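Local coordinates for uncharacterized protein (Bacteroides uniformis, PDB 4K61) that is of unknown function but belongs to the putative beta-lactamase-inhibitor-like, PepSY-like family, at residues E101-Q112 with A124-L134. Sequence-based numbering, arbitrary orientation. Where two conformers were deposited one is given.
Sequences EVGMANLQTKYQ and ARNVTYTYNPL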
# COMPACT_ATOMS: atom_id res chain seq x y z
N GLU A 101 -5.55 7.89 -1.87
CA GLU A 101 -6.90 7.71 -2.41
C GLU A 101 -7.79 8.84 -1.94
O GLU A 101 -7.83 9.14 -0.74
CB GLU A 101 -7.51 6.37 -2.03
CG GLU A 101 -8.80 6.13 -2.81
CD GLU A 101 -9.24 4.67 -2.87
OE1 GLU A 101 -8.37 3.77 -2.75
OE2 GLU A 101 -10.45 4.43 -3.11
N VAL A 102 -8.50 9.45 -2.89
CA VAL A 102 -9.45 10.52 -2.57
C VAL A 102 -10.85 10.18 -3.05
O VAL A 102 -11.00 9.56 -4.12
CB VAL A 102 -9.04 11.86 -3.18
CG1 VAL A 102 -7.72 12.32 -2.60
CG2 VAL A 102 -8.93 11.79 -4.70
N GLY A 103 -11.84 10.65 -2.30
CA GLY A 103 -13.25 10.60 -2.69
C GLY A 103 -13.64 12.03 -3.01
O GLY A 103 -13.27 12.95 -2.30
N MSE A 104 -14.36 12.25 -4.12
CA MSE A 104 -14.70 13.62 -4.55
C MSE A 104 -16.00 14.10 -3.98
O MSE A 104 -16.76 13.32 -3.36
CB MSE A 104 -14.71 13.76 -6.07
CG MSE A 104 -13.41 13.30 -6.72
SE MSE A 104 -11.79 14.32 -6.17
CE MSE A 104 -12.36 16.04 -6.98
N ALA A 105 -16.26 15.39 -4.20
CA ALA A 105 -17.45 16.08 -3.70
C ALA A 105 -18.76 15.32 -3.95
O ALA A 105 -19.56 15.16 -3.02
CB ALA A 105 -17.54 17.47 -4.34
N ASN A 106 -18.95 14.87 -5.19
CA ASN A 106 -20.15 14.08 -5.57
C ASN A 106 -19.92 12.57 -5.45
O ASN A 106 -20.16 11.77 -6.37
CB ASN A 106 -20.75 14.50 -6.92
CG ASN A 106 -22.02 15.35 -6.78
OD1 ASN A 106 -22.94 14.99 -6.03
ND2 ASN A 106 -22.10 16.46 -7.51
N LEU A 107 -19.39 12.23 -4.29
CA LEU A 107 -19.67 10.99 -3.62
C LEU A 107 -19.11 9.66 -4.17
O LEU A 107 -18.25 9.09 -3.51
CB LEU A 107 -21.18 10.90 -3.36
CG LEU A 107 -21.73 11.79 -2.24
CD1 LEU A 107 -20.67 12.36 -1.29
CD2 LEU A 107 -22.62 12.89 -2.81
N GLN A 108 -19.59 9.12 -5.29
CA GLN A 108 -19.19 7.77 -5.71
C GLN A 108 -17.71 7.75 -6.12
O GLN A 108 -16.97 6.83 -5.81
CB GLN A 108 -20.05 7.23 -6.88
CG GLN A 108 -21.52 7.63 -6.93
CD GLN A 108 -21.81 8.59 -8.04
OE1 GLN A 108 -21.30 8.45 -9.15
NE2 GLN A 108 -22.63 9.59 -7.75
N THR A 109 -17.30 8.80 -6.81
CA THR A 109 -16.01 8.82 -7.50
C THR A 109 -14.78 8.74 -6.59
O THR A 109 -14.62 9.56 -5.69
CB THR A 109 -15.90 10.06 -8.40
OG1 THR A 109 -17.07 10.15 -9.21
CG2 THR A 109 -14.70 9.98 -9.30
N LYS A 110 -13.89 7.77 -6.86
CA LYS A 110 -12.64 7.64 -6.13
C LYS A 110 -11.45 7.65 -7.10
O LYS A 110 -11.52 7.04 -8.17
CB LYS A 110 -12.65 6.37 -5.31
CG LYS A 110 -13.69 6.40 -4.17
CD LYS A 110 -13.82 5.07 -3.47
CE LYS A 110 -14.45 5.12 -2.08
NZ LYS A 110 -15.47 6.19 -1.96
N TYR A 111 -10.39 8.36 -6.72
CA TYR A 111 -9.14 8.39 -7.48
C TYR A 111 -8.00 7.90 -6.62
O TYR A 111 -7.97 8.14 -5.39
CB TYR A 111 -8.79 9.80 -7.99
CG TYR A 111 -9.80 10.37 -8.94
CD1 TYR A 111 -9.85 9.95 -10.27
CD2 TYR A 111 -10.71 11.33 -8.52
CE1 TYR A 111 -10.80 10.45 -11.16
CE2 TYR A 111 -11.65 11.85 -9.41
CZ TYR A 111 -11.68 11.41 -10.72
OH TYR A 111 -12.61 11.92 -11.59
N GLN A 112 -7.08 7.20 -7.25
CA GLN A 112 -5.83 6.82 -6.63
C GLN A 112 -4.69 7.53 -7.35
O GLN A 112 -4.53 7.39 -8.58
CB GLN A 112 -5.63 5.34 -6.69
CG GLN A 112 -4.30 4.88 -6.08
CD GLN A 112 -4.03 3.42 -6.45
OE1 GLN A 112 -3.62 3.10 -7.58
NE2 GLN A 112 -4.25 2.55 -5.49
N ALA A 124 -2.26 8.41 -12.07
CA ALA A 124 -3.53 8.63 -11.36
C ALA A 124 -4.59 7.83 -12.10
O ALA A 124 -4.60 7.77 -13.34
CB ALA A 124 -3.89 10.10 -11.33
N ARG A 125 -5.50 7.24 -11.34
CA ARG A 125 -6.54 6.42 -11.91
C ARG A 125 -7.87 6.61 -11.19
O ARG A 125 -7.89 6.83 -9.98
CB ARG A 125 -6.16 4.96 -11.81
CG ARG A 125 -5.05 4.60 -12.79
CD ARG A 125 -4.74 3.11 -12.77
NE ARG A 125 -4.47 2.68 -11.41
CZ ARG A 125 -4.48 1.41 -11.03
NH1 ARG A 125 -4.70 0.45 -11.92
NH2 ARG A 125 -4.24 1.10 -9.75
N ASN A 126 -8.93 6.52 -11.97
CA ASN A 126 -10.27 6.42 -11.41
C ASN A 126 -10.42 4.99 -10.93
O ASN A 126 -10.50 4.05 -11.74
CB ASN A 126 -11.30 6.79 -12.45
CG ASN A 126 -12.71 6.77 -11.91
OD1 ASN A 126 -13.03 5.94 -11.06
ND2 ASN A 126 -13.56 7.64 -12.45
N VAL A 127 -10.52 4.81 -9.63
CA VAL A 127 -10.60 3.47 -9.05
C VAL A 127 -11.98 3.16 -8.47
O VAL A 127 -12.11 2.20 -7.71
CB VAL A 127 -9.51 3.22 -7.98
CG1 VAL A 127 -8.14 3.23 -8.63
CG2 VAL A 127 -9.56 4.21 -6.81
N THR A 128 -12.97 3.99 -8.78
CA THR A 128 -14.34 3.82 -8.29
C THR A 128 -14.82 2.38 -8.41
O THR A 128 -15.46 1.86 -7.49
CB THR A 128 -15.30 4.72 -9.06
OG1 THR A 128 -14.83 6.07 -9.02
CG2 THR A 128 -16.71 4.66 -8.49
N TYR A 129 -14.53 1.75 -9.54
CA TYR A 129 -15.04 0.41 -9.81
C TYR A 129 -13.93 -0.64 -9.81
O TYR A 129 -14.06 -1.70 -10.43
CB TYR A 129 -15.83 0.46 -11.12
CG TYR A 129 -16.92 1.51 -11.07
CD1 TYR A 129 -18.02 1.35 -10.25
CD2 TYR A 129 -16.81 2.70 -11.79
CE1 TYR A 129 -19.02 2.30 -10.19
CE2 TYR A 129 -17.80 3.68 -11.72
CZ TYR A 129 -18.91 3.46 -10.91
OH TYR A 129 -19.92 4.39 -10.84
N THR A 130 -12.86 -0.34 -9.09
CA THR A 130 -11.75 -1.25 -8.88
C THR A 130 -11.88 -1.85 -7.49
O THR A 130 -11.96 -1.13 -6.49
CB THR A 130 -10.41 -0.51 -8.96
OG1 THR A 130 -10.34 0.20 -10.20
CG2 THR A 130 -9.26 -1.50 -8.87
N TYR A 131 -11.90 -3.18 -7.43
CA TYR A 131 -12.14 -3.91 -6.19
C TYR A 131 -11.01 -3.78 -5.14
O TYR A 131 -11.27 -3.47 -3.96
CB TYR A 131 -12.42 -5.38 -6.59
CG TYR A 131 -11.91 -6.46 -5.66
CD1 TYR A 131 -12.43 -6.58 -4.38
CD2 TYR A 131 -10.93 -7.39 -6.07
CE1 TYR A 131 -11.99 -7.57 -3.52
CE2 TYR A 131 -10.48 -8.38 -5.22
CZ TYR A 131 -11.02 -8.47 -3.95
OH TYR A 131 -10.57 -9.45 -3.09
N ASN A 132 -9.77 -3.98 -5.58
CA ASN A 132 -8.62 -4.01 -4.66
C ASN A 132 -7.51 -3.10 -5.18
O ASN A 132 -6.47 -3.57 -5.65
CB ASN A 132 -8.15 -5.46 -4.51
CG ASN A 132 -7.07 -5.63 -3.45
OD1 ASN A 132 -7.01 -4.87 -2.48
ND2 ASN A 132 -6.23 -6.64 -3.63
N PRO A 133 -7.76 -1.78 -5.15
CA PRO A 133 -6.86 -0.81 -5.80
C PRO A 133 -5.41 -0.78 -5.29
O PRO A 133 -4.51 -0.42 -6.07
CB PRO A 133 -7.55 0.53 -5.56
CG PRO A 133 -8.47 0.31 -4.43
CD PRO A 133 -8.87 -1.12 -4.45
N LEU A 134 -5.18 -1.18 -4.05
CA LEU A 134 -3.80 -1.31 -3.53
C LEU A 134 -3.25 -2.71 -3.66
O LEU A 134 -2.11 -2.98 -3.26
CB LEU A 134 -3.73 -0.90 -2.06
CG LEU A 134 -3.89 0.59 -1.83
CD1 LEU A 134 -4.07 0.83 -0.36
CD2 LEU A 134 -2.70 1.36 -2.40
O HOH W 1 -12.48 10.04 -14.18
O HOH W 2 -3.12 5.02 -9.74
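Gln-112 reaches across to Arg-125 and Pro-133 with both ends of its amide. With CG anti to the backbone N (chi1 178°) and the chain extended beyond it, the side chain runs alongside that of Arg-125, amide and guanidinium planes 31° apart. Arg-125 NH2 gives a nearly straight bond to Gln-112 OE1 (3.0 Å), the oxygen lying in the guanidinium plane at its edge. A water accepts from Arg-125 NE and donates to Gln-112 OE1 and O, tying the pair to the backbone. Gln-112 NE2 bonds Pro-133 O at 3.0 Å from above the carbonyl plane, so the amide is held at both its oxygen and its nitrogen, which fixes its flip; Thr-138 also bonds Pro-133 O and Arg-125 NH2. Val-127 CG1 packs on Gln-112 CB at 3.8 Å.

On the other face, the Tyr-111 ring lies obliquely against Asn-126, CD1 to CA 3.7 Å, and a water links Tyr-111 OH with Asn-126 ND2. Thr-128 N gives to Asn-126 OD1 (3.0 Å), closing an Asx turn. The Thr-128 hydroxyl donates to the same OD1, which leaves its oxygen turned to accept a nearly straight bond from Lys-110 N (OG1 to N 2.9 Å). Just past the last bridge, next to the Val-127 N to Lys-110 O bond, this hydroxyl stands in for a strand carbonyl as the chain enters a type I turn at Val-127 to Thr-130. This is the open end of the antiparallel hairpin 110-115/121-126, at the margin of a meandering antiparallel sheet, with the outgoing chain folded back over Gln-112.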